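Acinetobacter secreted protease CpaA (Acinetobacter nosocomialis M2, PDB 6O38) is a secreted zinc metalloprotease that probably cleaves extracellular glycoproteins and is exported by the type II secretion system with the help of its chaperone CpaB. Local coordinates at residues Leu404-Asn413 / Asn533-Tyr541; Asn503-Ile514 / Ala557-Ile568. All blocks are in the same frame, centred on the assembly; numbering follows the deposited sequence.

Both contacts lie in the metalloprotease part of the chain, their centres about 13 Å apart. Along the sequence their segments alternate: 404-413 (contact 1), 503-514 (contact 2), 533-541 (contact 1), 557-568 (contact 2), so the two contacts cross along the chain. Contact 1 lays a loop against the end of helix 391-411; contact 2 packs the exit of the zinc-binding helix 496-504 on helix 557-569. They touch directly: Ser536 OG lies 3.0 Å from Ala557 N, and Ser536 O lies 3.1 Å from Val558 N, both probable hydrogen bonds. The loop of contact 1 thereby meets the beginning of segment 557-568, connecting helix 391-411 with the zinc-bearing region through one continuous set of contacts.

Contact 1: Leu404-Asn413 / Asn533-Tyr541; sequences LTNLTAENSN and NFYSSPYLY
Ser412 OG receives the backbone N-H of Tyr535 in a short bond (OG to N 2.7 Å, 156° at the hydrogen), while the same hydroxyl donates to Thr408 O one turn back (OG to O 3.0 Å). These two bonds fix the hydroxyl between helix end and loop. With chi1 at -61°, OG sits beside its own backbone N and anti to the carbonyl carbon, turned back toward the preceding turn, where it reaches Thr408 O. Ser412 directly follows helix 391-411, whose C-terminal end closes in a Schellman motif with Asn413 at positive phi.

Thr408 supplies the apolar counterpart. Its CG2 lies anti to the backbone N and meets both Phe534 N and the Tyr535 ring, coming 3.6 Å from CE2 as the two side chains cross at about a right angle. Its OG1 donates to Leu404 O and is also bonded to Arg497 NH1, which bonds Asn533 OD1 as well. The Tyr535 ring continues along the helix, with Ala409 N at its edge and its OH near Thr405 CG2; that OH is hydrogen-bonded to Arg497 O.

On another flank the side chains of Asn411 and Asn533 run side by side in the same direction, their amide planes 23° apart. Asn411 ND2 makes a weak bond to Asn533 O (3.4 Å), and the Phe534 ring turns its edge to Asn411 O, which lies 3.5 Å from CE1. Leu540 CD1 closes the far end against Ser412 CA at 3.6 Å.

Around this contact, Phe144 of the chaperone CpaB packs on Leu404 and Leu407, strand 416-425 on Thr405 and Ala409, and helix 557-569 meets Ser412 and Tyr535 through Val558.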
loop_
_atom_site.group_PDB
_atom_site.type_symbol
_atom_site.label_atom_id
_atom_site.label_comp_id
_atom_site.label_asym_id
_atom_site.label_seq_id
_atom_site.Cartn_x
_atom_site.Cartn_y
_atom_site.Cartn_z
ATOM N N LEU A 404 -2.955 12.061 2.501
ATOM C CA LEU A 404 -3.151 10.678 2.923
ATOM C C LEU A 404 -4.605 10.415 3.293
ATOM O O LEU A 404 -5.131 9.327 3.027
ATOM C CB LEU A 404 -2.227 10.349 4.095
ATOM C CG LEU A 404 -2.298 8.912 4.612
ATOM C CD1 LEU A 404 -1.804 7.942 3.553
ATOM C CD2 LEU A 404 -1.496 8.765 5.892
ATOM N N THR A 405 -5.269 11.395 3.908
ATOM C CA THR A 405 -6.686 11.243 4.226
ATOM C C THR A 405 -7.519 11.102 2.958
ATOM O O THR A 405 -8.389 10.229 2.865
ATOM C CB THR A 405 -7.170 12.429 5.060
ATOM O OG1 THR A 405 -6.325 12.585 6.206
ATOM C CG2 THR A 405 -8.602 12.203 5.521
ATOM N N ASN A 406 -7.265 11.961 1.966
ATOM C CA ASN A 406 -8.012 11.884 0.714
ATOM C C ASN A 406 -7.722 10.584 -0.025
ATOM O O ASN A 406 -8.611 10.022 -0.675
ATOM C CB ASN A 406 -7.691 13.090 -0.169
ATOM C CG ASN A 406 -8.223 14.388 0.403
ATOM O OD1 ASN A 406 -9.175 14.392 1.183
ATOM N ND2 ASN A 406 -7.613 15.500 0.012
ATOM N N LEU A 407 -6.483 10.094 0.055
ATOM C CA LEU A 407 -6.161 8.810 -0.556
ATOM C C LEU A 407 -6.882 7.669 0.153
ATOM O O LEU A 407 -7.405 6.756 -0.499
ATOM C CB LEU A 407 -4.650 8.582 -0.541
ATOM C CG LEU A 407 -4.180 7.207 -1.022
ATOM C CD1 LEU A 407 -4.467 7.033 -2.506
ATOM C CD2 LEU A 407 -2.703 7.003 -0.730
ATOM N N THR A 408 -6.919 7.705 1.487
ATOM C CA THR A 408 -7.636 6.679 2.239
ATOM C C THR A 408 -9.130 6.725 1.945
ATOM O O THR A 408 -9.769 5.682 1.764
ATOM C CB THR A 408 -7.379 6.853 3.737
ATOM O OG1 THR A 408 -5.972 6.775 3.994
ATOM C CG2 THR A 408 -8.095 5.773 4.533
ATOM N N ALA A 409 -9.706 7.930 1.896
ATOM C CA ALA A 409 -11.130 8.061 1.608
ATOM C C ALA A 409 -11.462 7.561 0.207
ATOM O O ALA A 409 -12.466 6.869 0.009
ATOM C CB ALA A 409 -11.567 9.516 1.774
ATOM N N GLU A 410 -10.626 7.901 -0.777
ATOM C CA GLU A 410 -10.896 7.494 -2.152
ATOM C C GLU A 410 -10.766 5.985 -2.319
ATOM O O GLU A 410 -11.526 5.372 -3.078
ATOM C CB GLU A 410 -9.956 8.228 -3.107
ATOM C CG GLU A 410 -10.290 8.048 -4.576
ATOM C CD GLU A 410 -9.511 8.997 -5.466
ATOM O OE1 GLU A 410 -9.708 10.225 -5.341
ATOM O OE2 GLU A 410 -8.702 8.516 -6.287
ATOM N N ASN A 411 -9.810 5.367 -1.620
ATOM C CA ASN A 411 -9.674 3.916 -1.667
ATOM C C ASN A 411 -10.863 3.205 -1.037
ATOM O O ASN A 411 -11.113 2.038 -1.357
ATOM C CB ASN A 411 -8.387 3.480 -0.964
ATOM C CG ASN A 411 -7.142 3.830 -1.752
ATOM O OD1 ASN A 411 -7.190 3.993 -2.971
ATOM N ND2 ASN A 411 -6.015 3.943 -1.058
ATOM N N SER A 412 -11.597 3.878 -0.154
ATOM C CA SER A 412 -12.668 3.260 0.612
ATOM C C SER A 412 -14.055 3.588 0.078
ATOM O O SER A 412 -15.047 3.201 0.704
ATOM C CB SER A 412 -12.576 3.687 2.081
ATOM O OG SER A 412 -11.347 3.278 2.654
ATOM N N ASN A 413 -14.147 4.290 -1.053
ATOM C CA ASN A 413 -15.416 4.805 -1.568
ATOM C C ASN A 413 -16.113 5.697 -0.546
ATOM O O ASN A 413 -17.343 5.769 -0.502
ATOM C CB ASN A 413 -16.346 3.673 -2.017
ATOM C CG ASN A 413 -15.714 2.779 -3.066
ATOM O OD1 ASN A 413 -15.128 3.259 -4.036
ATOM N ND2 ASN A 413 -15.829 1.470 -2.874
ATOM N N ASN A 533 -4.378 1.723 3.955
ATOM C CA ASN A 533 -5.026 2.950 3.490
ATOM C C ASN A 533 -6.506 2.707 3.186
ATOM O O ASN A 533 -6.973 2.841 2.054
ATOM C CB ASN A 533 -4.295 3.495 2.269
ATOM C CG ASN A 533 -2.827 3.756 2.538
ATOM O OD1 ASN A 533 -2.437 4.092 3.655
ATOM N ND2 ASN A 533 -2.001 3.597 1.510
ATOM N N PHE A 534 -7.251 2.348 4.231
ATOM C CA PHE A 534 -8.677 2.097 4.088
ATOM C C PHE A 534 -9.410 2.482 5.363
ATOM O O PHE A 534 -8.866 2.385 6.466
ATOM C CB PHE A 534 -8.977 0.624 3.774
ATOM C CG PHE A 534 -8.466 0.165 2.440
ATOM C CD1 PHE A 534 -9.206 0.382 1.288
ATOM C CD2 PHE A 534 -7.258 -0.505 2.339
ATOM C CE1 PHE A 534 -8.741 -0.046 0.060
ATOM C CE2 PHE A 534 -6.789 -0.937 1.113
ATOM C CZ PHE A 534 -7.532 -0.706 -0.029
ATOM N N TYR A 535 -10.651 2.930 5.194
ATOM C CA TYR A 535 -11.641 2.885 6.257
ATOM C C TYR A 535 -12.416 1.579 6.140
ATOM O O TYR A 535 -12.568 1.026 5.047
ATOM C CB TYR A 535 -12.595 4.079 6.182
ATOM C CG TYR A 535 -11.951 5.418 6.468
ATOM C CD1 TYR A 535 -11.677 5.814 7.772
ATOM C CD2 TYR A 535 -11.625 6.290 5.437
ATOM C CE1 TYR A 535 -11.092 7.037 8.039
ATOM C CE2 TYR A 535 -11.039 7.518 5.697
ATOM C CZ TYR A 535 -10.775 7.886 6.999
ATOM O OH TYR A 535 -10.193 9.104 7.266
ATOM N N SER A 536 -12.905 1.082 7.272
ATOM C CA SER A 536 -13.490 -0.252 7.290
ATOM C C SER A 536 -14.813 -0.278 6.533
ATOM O O SER A 536 -15.601 0.670 6.588
ATOM C CB SER A 536 -13.695 -0.731 8.727
ATOM O OG SER A 536 -14.725 -0.006 9.371
ATOM N N SER A 537 -15.048 -1.381 5.818
ATOM C CA SER A 537 -16.257 -1.590 5.032
ATOM C C SER A 537 -16.351 -3.050 4.604
ATOM O O SER A 537 -15.348 -3.638 4.181
ATOM C CB SER A 537 -16.279 -0.679 3.804
ATOM O OG SER A 537 -17.355 -1.014 2.943
ATOM N N PRO A 538 -17.535 -3.665 4.687
ATOM C CA PRO A 538 -17.687 -5.049 4.216
ATOM C C PRO A 538 -17.633 -5.194 2.705
ATOM O O PRO A 538 -17.796 -6.311 2.200
ATOM C CB PRO A 538 -19.067 -5.450 4.758
ATOM C CG PRO A 538 -19.807 -4.165 4.871
ATOM C CD PRO A 538 -18.787 -3.124 5.242
ATOM N N TYR A 539 -17.431 -4.108 1.964
ATOM C CA TYR A 539 -17.295 -4.163 0.516
ATOM C C TYR A 539 -15.866 -3.889 0.070
ATOM O O TYR A 539 -15.612 -3.751 -1.132
ATOM C CB TYR A 539 -18.266 -3.176 -0.133
ATOM C CG TYR A 539 -19.665 -3.287 0.428
ATOM C CD1 TYR A 539 -20.412 -4.445 0.258
ATOM C CD2 TYR A 539 -20.234 -2.241 1.143
ATOM C CE1 TYR A 539 -21.689 -4.556 0.775
ATOM C CE2 TYR A 539 -21.512 -2.342 1.665
ATOM C CZ TYR A 539 -22.234 -3.502 1.478
ATOM O OH TYR A 539 -23.506 -3.609 1.995
ATOM N N LEU A 540 -14.930 -3.811 1.012
ATOM C CA LEU A 540 -13.514 -3.633 0.733
ATOM C C LEU A 540 -12.754 -4.872 1.185
ATOM O O LEU A 540 -13.142 -5.540 2.148
ATOM C CB LEU A 540 -12.960 -2.399 1.447
ATOM C CG LEU A 540 -13.604 -1.060 1.092
ATOM C CD1 LEU A 540 -13.070 0.018 2.008
ATOM C CD2 LEU A 540 -13.356 -0.707 -0.367
ATOM N N TYR A 541 -11.667 -5.176 0.483
ATOM C CA TYR A 541 -10.875 -6.364 0.765
ATOM C C TYR A 541 -9.397 -6.008 0.815
ATOM O O TYR A 541 -8.935 -5.130 0.081
ATOM C CB TYR A 541 -11.128 -7.454 -0.284
ATOM C CG TYR A 541 -12.572 -7.897 -0.347
ATOM C CD1 TYR A 541 -13.497 -7.210 -1.125
ATOM C CD2 TYR A 541 -13.015 -8.994 0.380
ATOM C CE1 TYR A 541 -14.819 -7.607 -1.179
ATOM C CE2 TYR A 541 -14.335 -9.398 0.331
ATOM C CZ TYR A 541 -15.233 -8.701 -0.451
ATOM O OH TYR A 541 -16.548 -9.099 -0.503
#

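Contact 2: Asn503-Ile514 / Ala557-Ile568; sequences NLGLYHNGSTNI and AVSVINLNAQKI. With ZN (zinc ion), chain M.
Leu504 and Leu506 press their methyl groups onto one side of helix 557-569, at and just after the C-terminal end of the HExxH zinc-binding helix 496-504 of this metalloprotease. Leu504 divides its branches: its side chain and that of Ile561 meet at a slant, CD1 coming 3.8 Å from CG2, whereas CD2 meets Ile568 CD1 at 3.6 Å, one side chain lying about square to the other. The two methyls thus reach different turns of the helix. Leu506 points toward the helix, with CD1 at Ile561 CD1 (3.7 Å) and CD2 against both Ala557 CB and Ala557 O. Phe416 of strand 416-425 also packs on Leu504 and Ile561.

Farther out, Val560 turns CG1 to Gly505 O and CG2 to Ile514 CG2, the latter pair 3.8 Å apart. Gly505 has positive phi (114°) in the Schellman motif that ends helix 496-504, and at these angles a CB would collide with the preceding carbonyl O.

Beyond this turn, His508 NE2 binds zinc at 2.1 Å together with His498 and His502; Asp170 of the chaperone CpaB is also a ligand.

The polar edge is made by Asn564, whose ND2 donates to Leu504 O over 2.8 Å at a nearly straight 169°, with the oxygen close to the amide plane and the donor tilted 26° from the carbonyl plane.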
loop_
_atom_site.group_PDB
_atom_site.type_symbol
_atom_site.label_atom_id
_atom_site.label_comp_id
_atom_site.label_asym_id
_atom_site.label_seq_id
_atom_site.Cartn_x
_atom_site.Cartn_y
_atom_site.Cartn_z
ATOM N N ASN A 503 -13.873 12.680 14.095
ATOM C CA ASN A 503 -14.776 13.793 13.810
ATOM C C ASN A 503 -15.958 13.346 12.959
ATOM O O ASN A 503 -17.082 13.828 13.140
ATOM C CB ASN A 503 -14.015 14.921 13.113
ATOM C CG ASN A 503 -13.127 15.702 14.062
ATOM O OD1 ASN A 503 -13.292 15.637 15.281
ATOM N ND2 ASN A 503 -12.182 16.451 13.507
ATOM N N LEU A 504 -15.724 12.421 12.027
ATOM C CA LEU A 504 -16.788 11.939 11.156
ATOM C C LEU A 504 -17.755 11.004 11.870
ATOM O O LEU A 504 -18.822 10.711 11.320
ATOM C CB LEU A 504 -16.185 11.233 9.940
ATOM C CG LEU A 504 -15.536 12.142 8.894
ATOM C CD1 LEU A 504 -14.726 11.331 7.897
ATOM C CD2 LEU A 504 -16.595 12.961 8.176
ATOM N N GLY A 505 -17.414 10.533 13.059
ATOM C CA GLY A 505 -18.287 9.694 13.845
ATOM C C GLY A 505 -17.813 8.269 14.063
ATOM O O GLY A 505 -18.646 7.402 14.353
ATOM N N LEU A 506 -16.517 8.003 13.939
ATOM C CA LEU A 506 -15.986 6.651 14.001
ATOM C C LEU A 506 -15.340 6.386 15.356
ATOM O O LEU A 506 -14.814 7.292 16.007
ATOM C CB LEU A 506 -14.967 6.419 12.885
ATOM C CG LEU A 506 -15.491 6.636 11.466
ATOM C CD1 LEU A 506 -14.413 6.330 10.441
ATOM C CD2 LEU A 506 -16.731 5.791 11.219
ATOM N N TYR A 507 -15.388 5.125 15.772
ATOM C CA TYR A 507 -14.795 4.672 17.019
ATOM C C TYR A 507 -13.694 3.662 16.721
ATOM O O TYR A 507 -13.526 3.204 15.588
ATOM C CB TYR A 507 -15.857 4.052 17.938
ATOM C CG TYR A 507 -16.971 4.998 18.329
ATOM C CD1 TYR A 507 -18.041 5.232 17.473
ATOM C CD2 TYR A 507 -16.956 5.653 19.553
ATOM C CE1 TYR A 507 -19.062 6.095 17.825
ATOM C CE2 TYR A 507 -17.974 6.517 19.913
ATOM C CZ TYR A 507 -19.024 6.734 19.046
ATOM O OH TYR A 507 -20.038 7.594 19.401
ATOM N N HIS A 508 -12.933 3.318 17.757
ATOM C CA HIS A 508 -11.867 2.341 17.601
ATOM C C HIS A 508 -12.447 0.937 17.443
ATOM O O HIS A 508 -13.631 0.687 17.686
ATOM C CB HIS A 508 -10.914 2.386 18.795
ATOM C CG HIS A 508 -10.070 3.621 18.850
ATOM N ND1 HIS A 508 -9.574 4.132 20.030
ATOM C CD2 HIS A 508 -9.629 4.443 17.868
ATOM C CE1 HIS A 508 -8.867 5.219 19.773
ATOM N NE2 HIS A 508 -8.885 5.428 18.469
ATOM N N ASN A 509 -11.588 0.014 17.014
ATOM C CA ASN A 509 -11.985 -1.382 16.888
ATOM C C ASN A 509 -12.448 -1.928 18.233
ATOM O O ASN A 509 -11.943 -1.548 19.293
ATOM C CB ASN A 509 -10.822 -2.217 16.349
ATOM C CG ASN A 509 -9.565 -2.074 17.185
ATOM O OD1 ASN A 509 -8.913 -1.029 17.174
ATOM N ND2 ASN A 509 -9.216 -3.127 17.914
ATOM N N GLY A 510 -13.424 -2.834 18.184
ATOM C CA GLY A 510 -14.028 -3.373 19.381
ATOM C C GLY A 510 -15.233 -2.608 19.883
ATOM O O GLY A 510 -15.963 -3.125 20.739
ATOM N N SER A 511 -15.457 -1.393 19.387
ATOM C CA SER A 511 -16.599 -0.596 19.813
ATOM C C SER A 511 -17.911 -1.258 19.408
ATOM O O SER A 511 -17.988 -1.991 18.419
ATOM C CB SER A 511 -16.520 0.807 19.213
ATOM O OG SER A 511 -17.639 1.588 19.592
ATOM N N THR A 512 -18.955 -0.991 20.196
ATOM C CA THR A 512 -20.288 -1.493 19.887
ATOM C C THR A 512 -20.932 -0.780 18.704
ATOM O O THR A 512 -21.954 -1.256 18.200
ATOM C CB THR A 512 -21.195 -1.359 21.112
ATOM O OG1 THR A 512 -21.538 0.019 21.304
ATOM C CG2 THR A 512 -20.485 -1.873 22.356
ATOM N N ASN A 513 -20.365 0.334 18.250
ATOM C CA ASN A 513 -20.941 1.079 17.141
ATOM C C ASN A 513 -20.549 0.457 15.807
ATOM O O ASN A 513 -19.463 -0.110 15.653
ATOM C CB ASN A 513 -20.494 2.540 17.185
ATOM C CG ASN A 513 -21.178 3.326 18.286
ATOM O OD1 ASN A 513 -22.121 4.076 18.034
ATOM N ND2 ASN A 513 -20.710 3.153 19.518
ATOM N N ILE A 514 -21.458 0.564 14.835
ATOM C CA ILE A 514 -21.180 0.042 13.502
ATOM C C ILE A 514 -20.055 0.828 12.840
ATOM O O ILE A 514 -19.298 0.282 12.028
ATOM C CB ILE A 514 -22.467 0.040 12.652
ATOM C CG1 ILE A 514 -22.257 -0.744 11.356
ATOM C CG2 ILE A 514 -22.932 1.461 12.358
ATOM C CD1 ILE A 514 -23.501 -0.842 10.500
ATOM N N ALA A 557 -17.288 1.428 8.707
ATOM C CA ALA A 557 -16.977 2.839 8.911
ATOM C C ALA A 557 -17.457 3.690 7.742
ATOM O O ALA A 557 -17.911 4.823 7.940
ATOM C CB ALA A 557 -15.475 3.023 9.125
ATOM N N VAL A 558 -17.355 3.166 6.518
ATOM C CA VAL A 558 -17.701 3.949 5.334
ATOM C C VAL A 558 -19.182 4.313 5.341
ATOM O O VAL A 558 -19.569 5.405 4.905
ATOM C CB VAL A 558 -17.309 3.179 4.058
ATOM C CG1 VAL A 558 -17.751 3.935 2.814
ATOM C CG2 VAL A 558 -15.806 2.936 4.030
ATOM N N SER A 559 -20.031 3.417 5.852
ATOM C CA SER A 559 -21.461 3.704 5.890
ATOM C C SER A 559 -21.781 4.856 6.833
ATOM O O SER A 559 -22.711 5.628 6.571
ATOM C CB SER A 559 -22.239 2.454 6.300
ATOM O OG SER A 559 -22.009 2.136 7.661
ATOM N N VAL A 560 -21.027 4.994 7.923
ATOM C CA VAL A 560 -21.249 6.108 8.840
ATOM C C VAL A 560 -20.661 7.396 8.276
ATOM O O VAL A 560 -21.253 8.472 8.414
ATOM C CB VAL A 560 -20.670 5.770 10.227
ATOM C CG1 VAL A 560 -20.700 6.990 11.135
ATOM C CG2 VAL A 560 -21.446 4.623 10.853
ATOM N N ILE A 561 -19.495 7.308 7.631
ATOM C CA ILE A 561 -18.893 8.484 7.007
ATOM C C ILE A 561 -19.827 9.061 5.949
ATOM O O ILE A 561 -20.046 10.277 5.886
ATOM C CB ILE A 561 -17.517 8.134 6.411
ATOM C CG1 ILE A 561 -16.528 7.764 7.517
ATOM C CG2 ILE A 561 -16.985 9.289 5.579
ATOM C CD1 ILE A 561 -15.164 7.360 6.998
ATOM N N ASN A 562 -20.396 8.195 5.108
ATOM C CA ASN A 562 -21.260 8.657 4.028
ATOM C C ASN A 562 -22.562 9.264 4.537
ATOM O O ASN A 562 -23.229 9.983 3.786
ATOM C CB ASN A 562 -21.559 7.508 3.065
ATOM C CG ASN A 562 -20.329 7.054 2.303
ATOM O OD1 ASN A 562 -19.317 7.753 2.264
ATOM N ND2 ASN A 562 -20.411 5.878 1.693
ATOM N N LEU A 563 -22.940 8.992 5.786
ATOM C CA LEU A 563 -24.122 9.610 6.372
ATOM C C LEU A 563 -23.832 10.966 7.001
ATOM O O LEU A 563 -24.770 11.737 7.236
ATOM C CB LEU A 563 -24.739 8.684 7.426
ATOM C CG LEU A 563 -25.428 7.419 6.908
ATOM C CD1 LEU A 563 -26.019 6.620 8.058
ATOM C CD2 LEU A 563 -26.501 7.769 5.891
ATOM N N ASN A 564 -22.564 11.274 7.277
ATOM C CA ASN A 564 -22.186 12.515 7.937
ATOM C C ASN A 564 -21.362 13.446 7.059
ATOM O O ASN A 564 -21.162 14.605 7.438
ATOM C CB ASN A 564 -21.401 12.216 9.222
ATOM C CG ASN A 564 -22.244 11.527 10.274
ATOM O OD1 ASN A 564 -23.467 11.663 10.294
ATOM N ND2 ASN A 564 -21.593 10.779 11.157
ATOM N N ALA A 565 -20.878 12.974 5.908
ATOM C CA ALA A 565 -19.955 13.769 5.102
ATOM C C ALA A 565 -20.611 15.048 4.598
ATOM O O ALA A 565 -20.044 16.140 4.722
ATOM C CB ALA A 565 -19.430 12.934 3.933
ATOM N N GLN A 566 -21.809 14.935 4.019
ATOM C CA GLN A 566 -22.456 16.112 3.447
ATOM C C GLN A 566 -22.876 17.097 4.531
ATOM O O GLN A 566 -22.723 18.312 4.365
ATOM C CB GLN A 566 -23.665 15.697 2.610
ATOM C CG GLN A 566 -24.543 16.866 2.187
ATOM C CD GLN A 566 -25.774 16.433 1.419
ATOM O OE1 GLN A 566 -26.582 15.646 1.913
ATOM N NE2 GLN A 566 -25.925 16.947 0.204
ATOM N N LYS A 567 -23.409 16.590 5.646
ATOM C CA LYS A 567 -23.802 17.463 6.749
ATOM C C LYS A 567 -22.619 18.274 7.267
ATOM O O LYS A 567 -22.751 19.474 7.536
ATOM C CB LYS A 567 -24.426 16.628 7.868
ATOM C CG LYS A 567 -24.219 17.177 9.268
ATOM C CD LYS A 567 -24.654 16.162 10.312
ATOM C CE LYS A 567 -23.658 16.075 11.456
ATOM N NZ LYS A 567 -23.892 14.871 12.301
ATOM N N ILE A 568 -21.453 17.639 7.403
ATOM C CA ILE A 568 -20.268 18.356 7.862
ATOM C C ILE A 568 -19.792 19.341 6.802
ATOM O O ILE A 568 -19.365 20.458 7.119
ATOM C CB ILE A 568 -19.164 17.358 8.258
ATOM C CG1 ILE A 568 -19.569 16.601 9.524
ATOM C CG2 ILE A 568 -17.837 18.070 8.466
ATOM C CD1 ILE A 568 -18.674 15.429 9.848
HETATM ZN ZN ZN M . -8.545 7.474 18.296
#